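Local coordinates for protein aldehyde dehydrogenase (Staphylococcus aureus, PDB 6K10) that catalyses the NAD+-dependent oxidation of 4,4'-diaponeurosporen-4-al to 4,4'-diaponeurosporenoic acid, a step in the biosynthesis of the carotenoid staphyloxanthin, at residues A[232-235]-A[236-240]; A[262-265]-A[266-270]; A[277-280]-A[281-285]; A[304-307]-A[308-311]. The protein carries 1 engineered substitution. All blocks are in the same frame, centred on the assembly; numbering follows the deposited sequence.

Contact 1 (A[232-235]-A[236-240]); sequences IKVA and SERIC
Lys233 and Glu237 form an i, i+4 salt bridge on the first turns of helix 232-244, the crossover helix of a beta-alpha-beta unit between strands 223-226 and 256-260. The bridge is short, with Lys233 NZ 2.7 Å from Glu237 OE2, and the ammonium meets that oxygen on the anti lone pair, the one away from OE1. Bends at chi2 (54°) and chi4 (64°) swing the ammonium forward, one turn on, to the carboxylate. A second salt bridge from NZ to Glu277 and a hydrogen bond to Thr274 tie the same ammonium to helix 264-279.

Among the hydrogen bonds, Lys233 O takes two donors from the same face of its carbonyl plane: Glu237 N at 3.0 Å and Ser236 OG at 2.8 Å. Ser236 holds its OG between the backbone N and the carbonyl carbon (chi1 81°), which turns the hydroxyl back to the preceding turn; Thr274 OG1 is a further hydrogen-bond partner. The backbone bond from Ile239 N to Ala235 O measures 2.8 Å.

The remaining contacts are packing. Ala235 CB and Ile239 CD1 lie 4.3 Å apart on the side facing Phe376 and the sheet. Val234 and Arg238 run side by side in the same direction, at the dimer interface. The guanidinium is held by Asn398 O through NH1 and by Ser441 O of the second subunit through NH2, while Val234 CG1 sits over the centre of one of its faces, 3.3 Å above the plane.

Contact 2 (A[262-265]-A[266-270]); sequences SVKD and DLITA
Asp265 O accepts two hydrogen bonds from Thr269, four residues on, in the opening turns of helix 264-279. Thr269 N and Thr269 OG1 both lie 3.1 Å from Asp265 O, and they reach it from opposite faces of the carbonyl plane. With OG1 anti to the carbonyl carbon of Thr269 (chi1 -68°), the hydroxyl lies beside its own amide and can donate to the same acceptor.

The two preceding carbonyls each accept a backbone amide. Val263, at the N-cap position, offers its backbone O to Leu267 N at 2.9 Å. Lys264 O receives Ile268 N, also at 2.9 Å.

Lys264 NZ has two acidic partners. It forms a salt bridge to Asp265 OD1, on the next residue, at 2.7 Å, from above the carboxylate plane and 39° out of it, and it also bridges to Asp331. Bends at chi3 and chi4 bring the ammonium round to its chain neighbour. The aliphatic part of the lysine runs alongside Ile268, CG being 4.1 Å from Ile268 CD1.

Ile268 packs on strand 348-354, and Leu267 faces strand 256-260, while Asp265, Asp266 and Thr269 are exposed. Such a division of polar and apolar faces is typical of an amphipathic helix laid on the sheet of an alpha/beta domain, here just after strand 256-260.

Contact 3 (A[277-280]-A[281-285]); sequences EFYG and QNIQQ
A glycine-terminated helix end followed by a 3-10 turn brings Tyr279 and Ile283 together where helix 264-279 stops. Their CA atoms are 5.2 Å apart, and the two side chains meet at a slant. The touch is made near the backbone: Tyr279 CB lies 3.7 Å from Ile283 CG2 and 3.7 Å from Ile283 CG1, so the methylene rests against both branches of the isoleucine. Ile283 CG2 also comes to 4.0 Å from Tyr279 CG, approaching the ring at its root. With CG1 of Ile283 beside the backbone N (chi1 -60°) and CG2 anti to it, both branches can meet the same methylene.

The ring of Tyr279 itself points off from the 3-10 turn. Phe278 CB lies over the centre of one of its faces, 3.5 Å above the plane, and the ring meets that of Tyr289 with the planes about 55° apart.

The turn of the chain rests on Gly280, which has a positive phi of 86°. At its backbone angles a beta carbon would collide with the carbonyl O of Tyr279, which accounts for a glycine here. Gly280 O packs on Ile283 CG1 at 3.6 Å and accepts a hydrogen bond from Arg276. Beyond it, Gln285 N closes on Asn282 O at 2.9 Å, the i, i+3 bond of the 3-10 turn. Ile283 packs on strand 324-330, and the whole arrangement is that of a helix C-terminus ended by a positive-phi glycine and sealed by an apolar pair across it.

Contact 4 (A[304-307]-A[308-311]); sequences LLNS and AQMN
Ala308 ends the helical run of 295-307, its phi of -104° and psi of 24° lying outside the helical range, and the chain then turns toward strand 312-314. This is a helix C-terminus in which the hydrogen bonding frays: Ala308 N is 3.1 Å from Leu304 O in an i, i+4 bond, yet it also makes a weak i, i+3 bond to Leu305 O. Gln309 N has shifted fully to i, i+3, with a long, weak bond to Asn306 O at 3.4 Å. The next bond, Asn311 N to Ala308 O at 2.9 Å, closes a type I beta turn through Gln309 and Met310, whose backbone angles fit that turn.

Among the side chains, Ser307 contributes a hydrogen bond of its own. Its OG stands between the backbone N and the carbonyl carbon, which turns the hydroxyl back over the helix toward Leu304. Leu304 O therefore accepts both Ala308 N and Ser307 OG, so the last regular helical acceptor is gripped twice.

Leu304 and Leu305 turn away from the segment that follows and pack on Ile348 of strand 348-354; Leu305 also meets strand 324-330. Ala308 is buried against Leu330 of that strand, and its CB is 3.7 Å from Leu304 O. Gln309 is exposed, with CB 3.5 Å from Asn306 O. The Ser307 bond is short, OG lying 2.6 Å from Leu304 O, and it arrives well off the carbonyl direction, at a C=O to OG angle of 121°.

How the contacts relate
Contact 1 is the buried member of the set, contact 2 lies at the surface, and contacts 3 and 4 are partly buried. Contacts 2 and 3 are the start and end of helix 264-279, their centres 21 Å apart, and contact 1 on helix 232-244 touches both: Ile232 packs on Leu267, and Phe278 on Cys240. Contact 4 ends the next helix, its nearest atoms about 7 Å from contact 2. The chemistry follows position. Contacts 1 and 2 combine helical bonds with salt bridges, whereas contacts 3 and 4 finish helices differently, by a glycine and an apolar pair or by weakening backbone bonds. Contacts 1 and 3 also meet the second subunit.

Contact 1 (A[232-235]-A[236-240])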
ATOM      1  N   ILE A 232     -35.132 -11.989 -11.898  1.00 23.89           N
ATOM      2  CA  ILE A 232     -35.645 -10.942 -11.016  1.00 25.79           C
ATOM      3  C   ILE A 232     -35.845 -11.466  -9.598  1.00 25.79           C
ATOM      4  O   ILE A 232     -35.475 -10.803  -8.622  1.00 23.87           O
ATOM      5  CB  ILE A 232     -36.944 -10.351 -11.589  1.00 26.68           C
ATOM      6  CG1 ILE A 232     -36.689  -9.766 -12.979  1.00 27.14           C
ATOM      7  CG2 ILE A 232     -37.504  -9.295 -10.653  1.00 25.00           C
ATOM      8  CD1 ILE A 232     -35.808  -8.531 -12.971  1.00 24.74           C
ATOM      9  N   LYS A 233     -36.442 -12.651  -9.456  1.00 26.08           N
ATOM     10  CA  LYS A 233     -36.728 -13.150  -8.113  1.00 25.26           C
ATOM     11  C   LYS A 233     -35.449 -13.502  -7.367  1.00 21.05           C
ATOM     12  O   LYS A 233     -35.306 -13.174  -6.183  1.00 21.81           O
ATOM     13  CB  LYS A 233     -37.662 -14.357  -8.168  1.00 29.61           C
ATOM     14  CG  LYS A 233     -38.171 -14.775  -6.791  1.00 32.36           C
ATOM     15  CD  LYS A 233     -38.814 -13.591  -6.076  1.00 34.41           C
ATOM     16  CE  LYS A 233     -39.485 -13.997  -4.771  1.00 34.21           C
ATOM     17  NZ  LYS A 233     -38.527 -14.516  -3.756  1.00 33.01           N
ATOM     18  N   VAL A 234     -34.507 -14.169  -8.039  1.00 21.08           N
ATOM     19  CA  VAL A 234     -33.229 -14.484  -7.408  1.00 20.78           C
ATOM     20  C   VAL A 234     -32.454 -13.208  -7.101  1.00 17.96           C
ATOM     21  O   VAL A 234     -31.798 -13.100  -6.058  1.00 21.47           O
ATOM     22  CB  VAL A 234     -32.416 -15.441  -8.296  1.00 23.94           C
ATOM     23  CG1 VAL A 234     -31.067 -15.736  -7.660  1.00 23.37           C
ATOM     24  CG2 VAL A 234     -33.189 -16.728  -8.527  1.00 25.14           C
ATOM     25  N   ALA A 235     -32.511 -12.227  -8.003  1.00 19.19           N
ATOM     26  CA  ALA A 235     -31.875 -10.941  -7.734  1.00 20.26           C
ATOM     27  C   ALA A 235     -32.453 -10.304  -6.480  1.00 20.21           C
ATOM     28  O   ALA A 235     -31.716  -9.814  -5.618  1.00 20.58           O
ATOM     29  CB  ALA A 235     -32.040 -10.007  -8.932  1.00 22.07           C
ATOM     30  N   SER A 236     -33.781 -10.313  -6.357  1.00 21.20           N
ATOM     31  CA  SER A 236     -34.417  -9.682  -5.208  1.00 22.81           C
ATOM     32  C   SER A 236     -34.031 -10.378  -3.909  1.00 22.88           C
ATOM     33  O   SER A 236     -33.890  -9.729  -2.866  1.00 23.38           O
ATOM     34  CB  SER A 236     -35.934  -9.675  -5.393  1.00 23.85           C
ATOM     35  OG  SER A 236     -36.498 -10.924  -5.037  1.00 27.95           O
ATOM     36  N   GLU A 237     -33.845 -11.699  -3.952  1.00 23.32           N
ATOM     37  CA  GLU A 237     -33.461 -12.428  -2.748  1.00 22.55           C
ATOM     38  C   GLU A 237     -32.037 -12.080  -2.329  1.00 22.37           C
ATOM     39  O   GLU A 237     -31.766 -11.848  -1.143  1.00 21.73           O
ATOM     40  CB  GLU A 237     -33.608 -13.934  -2.980  1.00 21.12           C
ATOM     41  CG  GLU A 237     -35.051 -14.417  -2.970  1.00 23.73           C
ATOM     42  CD  GLU A 237     -35.221 -15.786  -3.604  1.00 29.39           C
ATOM     43  OE1 GLU A 237     -34.202 -16.463  -3.854  1.00 28.40           O
ATOM     44  OE2 GLU A 237     -36.379 -16.187  -3.849  1.00 28.14           O
ATOM     45  N   ARG A 238     -31.116 -12.028  -3.292  1.00 20.02           N
ATOM     46  CA  ARG A 238     -29.726 -11.734  -2.962  1.00 21.31           C
ATOM     47  C   ARG A 238     -29.518 -10.253  -2.653  1.00 21.15           C
ATOM     48  O   ARG A 238     -28.651  -9.900  -1.846  1.00 21.39           O
ATOM     49  CB  ARG A 238     -28.820 -12.214  -4.099  1.00 19.43           C
ATOM     50  CG  ARG A 238     -28.943 -13.722  -4.307  1.00 18.91           C
ATOM     51  CD  ARG A 238     -28.201 -14.258  -5.521  1.00 20.02           C
ATOM     52  NE  ARG A 238     -28.376 -15.708  -5.599  1.00 20.30           N
ATOM     53  CZ  ARG A 238     -27.896 -16.488  -6.561  1.00 21.54           C
ATOM     54  NH1 ARG A 238     -27.201 -15.973  -7.566  1.00 21.90           N
ATOM     55  NH2 ARG A 238     -28.125 -17.795  -6.516  1.00 22.07           N
ATOM     56  N   ILE A 239     -30.317  -9.375  -3.262  1.00 22.42           N
ATOM     57  CA  ILE A 239     -30.260  -7.955  -2.920  1.00 21.12           C
ATOM     58  C   ILE A 239     -30.741  -7.736  -1.488  1.00 21.80           C
ATOM     59  O   ILE A 239     -30.075  -7.070  -0.685  1.00 21.67           O
ATOM     60  CB  ILE A 239     -31.085  -7.115  -3.919  1.00 18.01           C
ATOM     61  CG1 ILE A 239     -30.357  -6.989  -5.259  1.00 18.58           C
ATOM     62  CG2 ILE A 239     -31.372  -5.728  -3.350  1.00 20.33           C
ATOM     63  CD1 ILE A 239     -31.257  -6.567  -6.416  1.00 20.96           C
ATOM     64  N   CYS A 240     -31.906  -8.299  -1.147  1.00 20.14           N
ATOM     65  CA  CYS A 240     -32.448  -8.120   0.199  1.00 20.13           C
ATOM     66  C   CYS A 240     -31.525  -8.714   1.254  1.00 19.64           C
ATOM     67  O   CYS A 240     -31.391  -8.162   2.352  1.00 19.27           O
ATOM     68  CB  CYS A 240     -33.841  -8.748   0.293  1.00 20.84           C
ATOM     69  SG  CYS A 240     -35.159  -7.823  -0.527  1.00 25.22           S
TER

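Contact 2 (A[262-265]-A[266-270])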
ATOM      1  N   SER A 262     -37.777  -1.712 -18.209  1.00 26.77           N
ATOM      2  CA  SER A 262     -38.687  -2.787 -18.584  1.00 30.14           C
ATOM      3  C   SER A 262     -38.949  -3.779 -17.457  1.00 27.04           C
ATOM      4  O   SER A 262     -39.895  -4.568 -17.557  1.00 24.37           O
ATOM      5  CB  SER A 262     -38.137  -3.526 -19.807  1.00 29.15           C
ATOM      6  OG  SER A 262     -36.970  -4.259 -19.475  1.00 31.99           O
ATOM      7  N   VAL A 263     -38.145  -3.769 -16.394  1.00 23.75           N
ATOM      8  CA  VAL A 263     -38.298  -4.768 -15.342  1.00 23.63           C
ATOM      9  C   VAL A 263     -38.372  -4.120 -13.966  1.00 25.88           C
ATOM     10  O   VAL A 263     -38.275  -4.813 -12.948  1.00 23.23           O
ATOM     11  CB  VAL A 263     -37.155  -5.800 -15.390  1.00 26.32           C
ATOM     12  CG1 VAL A 263     -37.211  -6.609 -16.680  1.00 28.37           C
ATOM     13  CG2 VAL A 263     -35.811  -5.105 -15.250  1.00 24.14           C
ATOM     14  N   LYS A 264     -38.546  -2.795 -13.915  1.00 23.39           N
ATOM     15  CA  LYS A 264     -38.651  -2.122 -12.622  1.00 24.10           C
ATOM     16  C   LYS A 264     -39.808  -2.670 -11.799  1.00 25.12           C
ATOM     17  O   LYS A 264     -39.640  -3.047 -10.635  1.00 23.56           O
ATOM     18  CB  LYS A 264     -38.830  -0.613 -12.789  1.00 28.16           C
ATOM     19  CG  LYS A 264     -39.144   0.051 -11.439  1.00 33.75           C
ATOM     20  CD  LYS A 264     -39.372   1.546 -11.529  1.00 39.57           C
ATOM     21  CE  LYS A 264     -40.633   1.912 -12.293  1.00 39.69           C
ATOM     22  NZ  LYS A 264     -41.865   1.517 -11.566  1.00 40.77           N
ATOM     23  N   ASP A 265     -41.005  -2.689 -12.386  1.00 25.46           N
ATOM     24  CA  ASP A 265     -42.178  -3.119 -11.634  1.00 27.93           C
ATOM     25  C   ASP A 265     -42.063  -4.581 -11.223  1.00 26.48           C
ATOM     26  O   ASP A 265     -42.502  -4.962 -10.132  1.00 25.66           O
ATOM     27  CB  ASP A 265     -43.442  -2.876 -12.454  1.00 31.48           C
ATOM     28  CG  ASP A 265     -43.741  -1.401 -12.631  1.00 35.40           C
ATOM     29  OD1 ASP A 265     -43.450  -0.617 -11.699  1.00 34.34           O
ATOM     30  OD2 ASP A 265     -44.258  -1.021 -13.701  1.00 40.11           O
ATOM     31  N   ASP A 266     -41.466  -5.414 -12.080  1.00 21.81           N
ATOM     32  CA  ASP A 266     -41.188  -6.792 -11.691  1.00 24.43           C
ATOM     33  C   ASP A 266     -40.267  -6.843 -10.480  1.00 24.35           C
ATOM     34  O   ASP A 266     -40.476  -7.647  -9.563  1.00 22.71           O
ATOM     35  CB  ASP A 266     -40.564  -7.558 -12.858  1.00 28.78           C
ATOM     36  CG  ASP A 266     -41.548  -7.825 -13.979  1.00 37.13           C
ATOM     37  OD1 ASP A 266     -42.755  -7.976 -13.696  1.00 41.49           O
ATOM     38  OD2 ASP A 266     -41.108  -7.888 -15.145  1.00 38.70           O
ATOM     39  N   LEU A 267     -39.237  -5.994 -10.461  1.00 24.82           N
ATOM     40  CA  LEU A 267     -38.289  -6.008  -9.353  1.00 24.99           C
ATOM     41  C   LEU A 267     -38.947  -5.564  -8.055  1.00 22.28           C
ATOM     42  O   LEU A 267     -38.726  -6.170  -7.000  1.00 20.73           O
ATOM     43  CB  LEU A 267     -37.090  -5.116  -9.673  1.00 22.71           C
ATOM     44  CG  LEU A 267     -35.995  -5.105  -8.607  1.00 24.03           C
ATOM     45  CD1 LEU A 267     -35.377  -6.489  -8.462  1.00 25.25           C
ATOM     46  CD2 LEU A 267     -34.938  -4.063  -8.930  1.00 22.12           C
ATOM     47  N   ILE A 268     -39.755  -4.504  -8.110  1.00 22.37           N
ATOM     48  CA  ILE A 268     -40.440  -4.028  -6.911  1.00 23.12           C
ATOM     49  C   ILE A 268     -41.341  -5.119  -6.349  1.00 22.13           C
ATOM     50  O   ILE A 268     -41.368  -5.364  -5.136  1.00 21.23           O
ATOM     51  CB  ILE A 268     -41.230  -2.744  -7.221  1.00 24.03           C
ATOM     52  CG1 ILE A 268     -40.263  -1.597  -7.514  1.00 26.71           C
ATOM     53  CG2 ILE A 268     -42.156  -2.395  -6.067  1.00 26.59           C
ATOM     54  CD1 ILE A 268     -40.948  -0.281  -7.780  1.00 29.68           C
ATOM     55  N   THR A 269     -42.083  -5.797  -7.226  1.00 23.49           N
ATOM     56  CA  THR A 269     -42.944  -6.891  -6.788  1.00 23.18           C
ATOM     57  C   THR A 269     -42.131  -7.992  -6.116  1.00 20.33           C
ATOM     58  O   THR A 269     -42.506  -8.494  -5.050  1.00 20.77           O
ATOM     59  CB  THR A 269     -43.723  -7.450  -7.980  1.00 26.04           C
ATOM     60  OG1 THR A 269     -44.662  -6.471  -8.441  1.00 29.84           O
ATOM     61  CG2 THR A 269     -44.465  -8.723  -7.593  1.00 26.98           C
ATOM     62  N   ALA A 270     -41.003  -8.370  -6.722  1.00 21.61           N
ATOM     63  CA  ALA A 270     -40.203  -9.463  -6.179  1.00 22.43           C
ATOM     64  C   ALA A 270     -39.531  -9.067  -4.870  1.00 23.37           C
ATOM     65  O   ALA A 270     -39.450  -9.878  -3.941  1.00 21.93           O
ATOM     66  CB  ALA A 270     -39.162  -9.913  -7.203  1.00 23.18           C
TER

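Contact 3 (A[277-280]-A[281-285])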
ATOM      1  N   GLU A 277     -41.297 -12.939   2.728  1.00 23.57           N
ATOM      2  CA  GLU A 277     -40.753 -14.271   2.974  1.00 24.64           C
ATOM      3  C   GLU A 277     -39.690 -14.237   4.064  1.00 22.96           C
ATOM      4  O   GLU A 277     -39.631 -15.134   4.915  1.00 21.92           O
ATOM      5  CB  GLU A 277     -40.168 -14.842   1.682  1.00 25.51           C
ATOM      6  CG  GLU A 277     -41.200 -15.206   0.633  1.00 29.71           C
ATOM      7  CD  GLU A 277     -40.577 -15.472  -0.725  1.00 33.65           C
ATOM      8  OE1 GLU A 277     -39.401 -15.099  -0.925  1.00 32.20           O
ATOM      9  OE2 GLU A 277     -41.261 -16.056  -1.589  1.00 38.48           O
ATOM     10  N   PHE A 278     -38.839 -13.208   4.046  1.00 21.05           N
ATOM     11  CA  PHE A 278     -37.772 -13.086   5.036  1.00 22.32           C
ATOM     12  C   PHE A 278     -38.336 -12.827   6.426  1.00 23.27           C
ATOM     13  O   PHE A 278     -37.990 -13.520   7.390  1.00 22.80           O
ATOM     14  CB  PHE A 278     -36.832 -11.937   4.664  1.00 22.97           C
ATOM     15  CG  PHE A 278     -35.817 -12.276   3.612  1.00 24.45           C
ATOM     16  CD1 PHE A 278     -35.954 -13.394   2.811  1.00 25.73           C
ATOM     17  CD2 PHE A 278     -34.721 -11.447   3.419  1.00 24.98           C
ATOM     18  CE1 PHE A 278     -35.010 -13.686   1.842  1.00 26.97           C
ATOM     19  CE2 PHE A 278     -33.778 -11.732   2.453  1.00 25.03           C
ATOM     20  CZ  PHE A 278     -33.922 -12.851   1.663  1.00 24.15           C
ATOM     21  N   TYR A 279     -39.197 -11.820   6.545  1.00 21.66           N
ATOM     22  CA  TYR A 279     -39.493 -11.203   7.826  1.00 25.07           C
ATOM     23  C   TYR A 279     -40.962 -11.230   8.224  1.00 25.65           C
ATOM     24  O   TYR A 279     -41.278 -10.820   9.346  1.00 22.89           O
ATOM     25  CB  TYR A 279     -39.009  -9.744   7.825  1.00 24.91           C
ATOM     26  CG  TYR A 279     -37.551  -9.558   7.452  1.00 26.98           C
ATOM     27  CD1 TYR A 279     -36.539 -10.133   8.209  1.00 21.63           C
ATOM     28  CD2 TYR A 279     -37.188  -8.787   6.351  1.00 26.05           C
ATOM     29  CE1 TYR A 279     -35.207  -9.955   7.878  1.00 20.93           C
ATOM     30  CE2 TYR A 279     -35.859  -8.604   6.012  1.00 23.48           C
ATOM     31  CZ  TYR A 279     -34.872  -9.191   6.779  1.00 24.10           C
ATOM     32  OH  TYR A 279     -33.548  -9.013   6.447  1.00 22.44           O
ATOM     33  N   GLY A 280     -41.862 -11.684   7.356  1.00 26.45           N
ATOM     34  CA  GLY A 280     -43.265 -11.757   7.713  1.00 26.81           C
ATOM     35  C   GLY A 280     -44.006 -10.453   7.473  1.00 27.46           C
ATOM     36  O   GLY A 280     -43.478  -9.488   6.914  1.00 26.87           O
ATOM     37  N   GLN A 281     -45.265 -10.434   7.918  1.00 26.66           N
ATOM     38  CA  GLN A 281     -46.115  -9.271   7.681  1.00 29.14           C
ATOM     39  C   GLN A 281     -45.864  -8.155   8.690  1.00 29.26           C
ATOM     40  O   GLN A 281     -46.044  -6.977   8.360  1.00 30.46           O
ATOM     41  CB  GLN A 281     -47.592  -9.684   7.691  1.00 32.21           C
ATOM     42  CG  GLN A 281     -48.572  -8.517   7.565  1.00 34.23           C
ATOM     43  CD  GLN A 281     -48.450  -7.780   6.239  1.00 36.32           C
ATOM     44  OE1 GLN A 281     -48.007  -8.342   5.237  1.00 33.05           O
ATOM     45  NE2 GLN A 281     -48.834  -6.508   6.234  1.00 37.42           N
ATOM     46  N   ASN A 282     -45.445  -8.491   9.906  1.00 27.18           N
ATOM     47  CA  ASN A 282     -45.068  -7.497  10.909  1.00 28.57           C
ATOM     48  C   ASN A 282     -43.563  -7.634  11.131  1.00 24.33           C
ATOM     49  O   ASN A 282     -43.112  -8.379  12.002  1.00 20.78           O
ATOM     50  CB  ASN A 282     -45.852  -7.679  12.204  1.00 30.25           C
ATOM     51  CG  ASN A 282     -45.625  -6.544  13.182  1.00 36.09           C
ATOM     52  OD1 ASN A 282     -44.960  -5.557  12.860  1.00 35.85           O
ATOM     53  ND2 ASN A 282     -46.182  -6.672  14.381  1.00 34.98           N
ATOM     54  N   ILE A 283     -42.788  -6.897  10.330  1.00 24.91           N
ATOM     55  CA  ILE A 283     -41.334  -7.037  10.348  1.00 24.84           C
ATOM     56  C   ILE A 283     -40.754  -6.598  11.686  1.00 24.95           C
ATOM     57  O   ILE A 283     -39.680  -7.063  12.090  1.00 25.67           O
ATOM     58  CB  ILE A 283     -40.724  -6.261   9.161  1.00 22.24           C
ATOM     59  CG1 ILE A 283     -41.262  -6.819   7.841  1.00 22.00           C
ATOM     60  CG2 ILE A 283     -39.205  -6.338   9.167  1.00 17.64           C
ATOM     61  CD1 ILE A 283     -40.885  -6.001   6.625  1.00 24.08           C
ATOM     62  N   GLN A 284     -41.454  -5.722  12.412  1.00 24.37           N
ATOM     63  CA  GLN A 284     -40.995  -5.342  13.743  1.00 26.43           C
ATOM     64  C   GLN A 284     -40.983  -6.526  14.702  1.00 27.96           C
ATOM     65  O   GLN A 284     -40.258  -6.496  15.704  1.00 29.26           O
ATOM     66  CB  GLN A 284     -41.865  -4.217  14.312  1.00 25.71           C
ATOM     67  CG  GLN A 284     -41.248  -3.527  15.525  1.00 26.55           C
ATOM     68  CD  GLN A 284     -41.997  -2.281  15.950  1.00 29.74           C
ATOM     69  OE1 GLN A 284     -42.785  -1.723  15.188  1.00 31.12           O
ATOM     70  NE2 GLN A 284     -41.748  -1.834  17.176  1.00 31.65           N
ATOM     71  N   GLN A 285     -41.757  -7.570  14.414  1.00 24.17           N
ATOM     72  CA  GLN A 285     -41.802  -8.763  15.247  1.00 24.96           C
ATOM     73  C   GLN A 285     -40.806  -9.832  14.811  1.00 24.17           C
ATOM     74  O   GLN A 285     -40.684 -10.854  15.492  1.00 24.52           O
ATOM     75  CB  GLN A 285     -43.219  -9.349  15.246  1.00 25.99           C
TER

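Contact 4 (A[304-307]-A[308-311])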
ATOM      1  N   LEU A 304     -34.732  11.076   6.306  1.00 25.74           N
ATOM      2  CA  LEU A 304     -34.715  10.645   4.912  1.00 25.79           C
ATOM      3  C   LEU A 304     -36.047  10.020   4.511  1.00 25.15           C
ATOM      4  O   LEU A 304     -36.528  10.237   3.393  1.00 26.01           O
ATOM      5  CB  LEU A 304     -33.564   9.665   4.685  1.00 28.47           C
ATOM      6  CG  LEU A 304     -32.171  10.300   4.687  1.00 30.37           C
ATOM      7  CD1 LEU A 304     -31.091   9.251   4.899  1.00 30.45           C
ATOM      8  CD2 LEU A 304     -31.934  11.045   3.383  1.00 32.38           C
ATOM      9  N   LEU A 305     -36.653   9.234   5.408  1.00 24.84           N
ATOM     10  CA  LEU A 305     -37.987   8.697   5.148  1.00 27.37           C
ATOM     11  C   LEU A 305     -38.982   9.818   4.887  1.00 28.63           C
ATOM     12  O   LEU A 305     -39.794   9.743   3.956  1.00 24.98           O
ATOM     13  CB  LEU A 305     -38.459   7.847   6.329  1.00 27.87           C
ATOM     14  CG  LEU A 305     -38.066   6.376   6.454  1.00 30.09           C
ATOM     15  CD1 LEU A 305     -38.672   5.795   7.725  1.00 28.79           C
ATOM     16  CD2 LEU A 305     -38.521   5.587   5.238  1.00 28.34           C
ATOM     17  N   ASN A 306     -38.938  10.865   5.712  1.00 27.51           N
ATOM     18  CA  ASN A 306     -39.846  11.993   5.537  1.00 30.98           C
ATOM     19  C   ASN A 306     -39.622  12.677   4.194  1.00 29.12           C
ATOM     20  O   ASN A 306     -40.581  13.100   3.539  1.00 28.95           O
ATOM     21  CB  ASN A 306     -39.668  12.982   6.689  1.00 34.67           C
ATOM     22  CG  ASN A 306     -40.571  14.191   6.565  1.00 40.56           C
ATOM     23  OD1 ASN A 306     -41.759  14.128   6.881  1.00 40.90           O
ATOM     24  ND2 ASN A 306     -40.010  15.303   6.107  1.00 41.58           N
ATOM     25  N   SER A 307     -38.363  12.783   3.763  1.00 28.06           N
ATOM     26  CA  SER A 307     -38.062  13.409   2.480  1.00 29.12           C
ATOM     27  C   SER A 307     -38.602  12.598   1.309  1.00 30.93           C
ATOM     28  O   SER A 307     -38.991  13.173   0.286  1.00 32.23           O
ATOM     29  CB  SER A 307     -36.552  13.598   2.329  1.00 31.28           C
ATOM     30  OG  SER A 307     -35.912  12.364   2.043  1.00 28.79           O
ATOM     31  N   ALA A 308     -38.635  11.271   1.436  1.00 28.87           N
ATOM     32  CA  ALA A 308     -39.060  10.383   0.364  1.00 28.67           C
ATOM     33  C   ALA A 308     -40.461   9.824   0.588  1.00 28.32           C
ATOM     34  O   ALA A 308     -40.800   8.775   0.031  1.00 28.21           O
ATOM     35  CB  ALA A 308     -38.059   9.240   0.208  1.00 27.22           C
ATOM     36  N   GLN A 309     -41.282  10.521   1.376  1.00 29.05           N
ATOM     37  CA  GLN A 309     -42.553   9.964   1.830  1.00 29.93           C
ATOM     38  C   GLN A 309     -43.485   9.650   0.664  1.00 29.19           C
ATOM     39  O   GLN A 309     -44.163   8.615   0.665  1.00 29.47           O
ATOM     40  CB  GLN A 309     -43.204  10.936   2.813  1.00 35.34           C
ATOM     41  CG  GLN A 309     -44.712  10.870   2.886  1.00 42.70           C
ATOM     42  CD  GLN A 309     -45.247  11.518   4.146  1.00 47.60           C
ATOM     43  OE1 GLN A 309     -45.920  10.876   4.953  1.00 50.01           O
ATOM     44  NE2 GLN A 309     -44.926  12.798   4.330  1.00 48.93           N
ATOM     45  N   MET A 310     -43.525  10.519  -0.347  1.00 30.94           N
ATOM     46  CA  MET A 310     -44.397  10.284  -1.492  1.00 32.10           C
ATOM     47  C   MET A 310     -43.891   9.177  -2.407  1.00 33.11           C
ATOM     48  O   MET A 310     -44.635   8.743  -3.294  1.00 32.37           O
ATOM     49  CB  MET A 310     -44.566  11.575  -2.296  1.00 32.75           C
ATOM     50  N   ASN A 311     -42.661   8.709  -2.214  1.00 28.82           N
ATOM     51  CA  ASN A 311     -42.064   7.702  -3.079  1.00 27.38           C
ATOM     52  C   ASN A 311     -42.014   6.319  -2.446  1.00 25.97           C
ATOM     53  O   ASN A 311     -41.522   5.381  -3.082  1.00 26.80           O
ATOM     54  CB  ASN A 311     -40.654   8.137  -3.485  1.00 29.38           C
ATOM     55  CG  ASN A 311     -40.665   9.327  -4.423  1.00 34.17           C
ATOM     56  OD1 ASN A 311     -41.671   9.605  -5.076  1.00 38.75           O
ATOM     57  ND2 ASN A 311     -39.550  10.040  -4.490  1.00 33.04           N
TER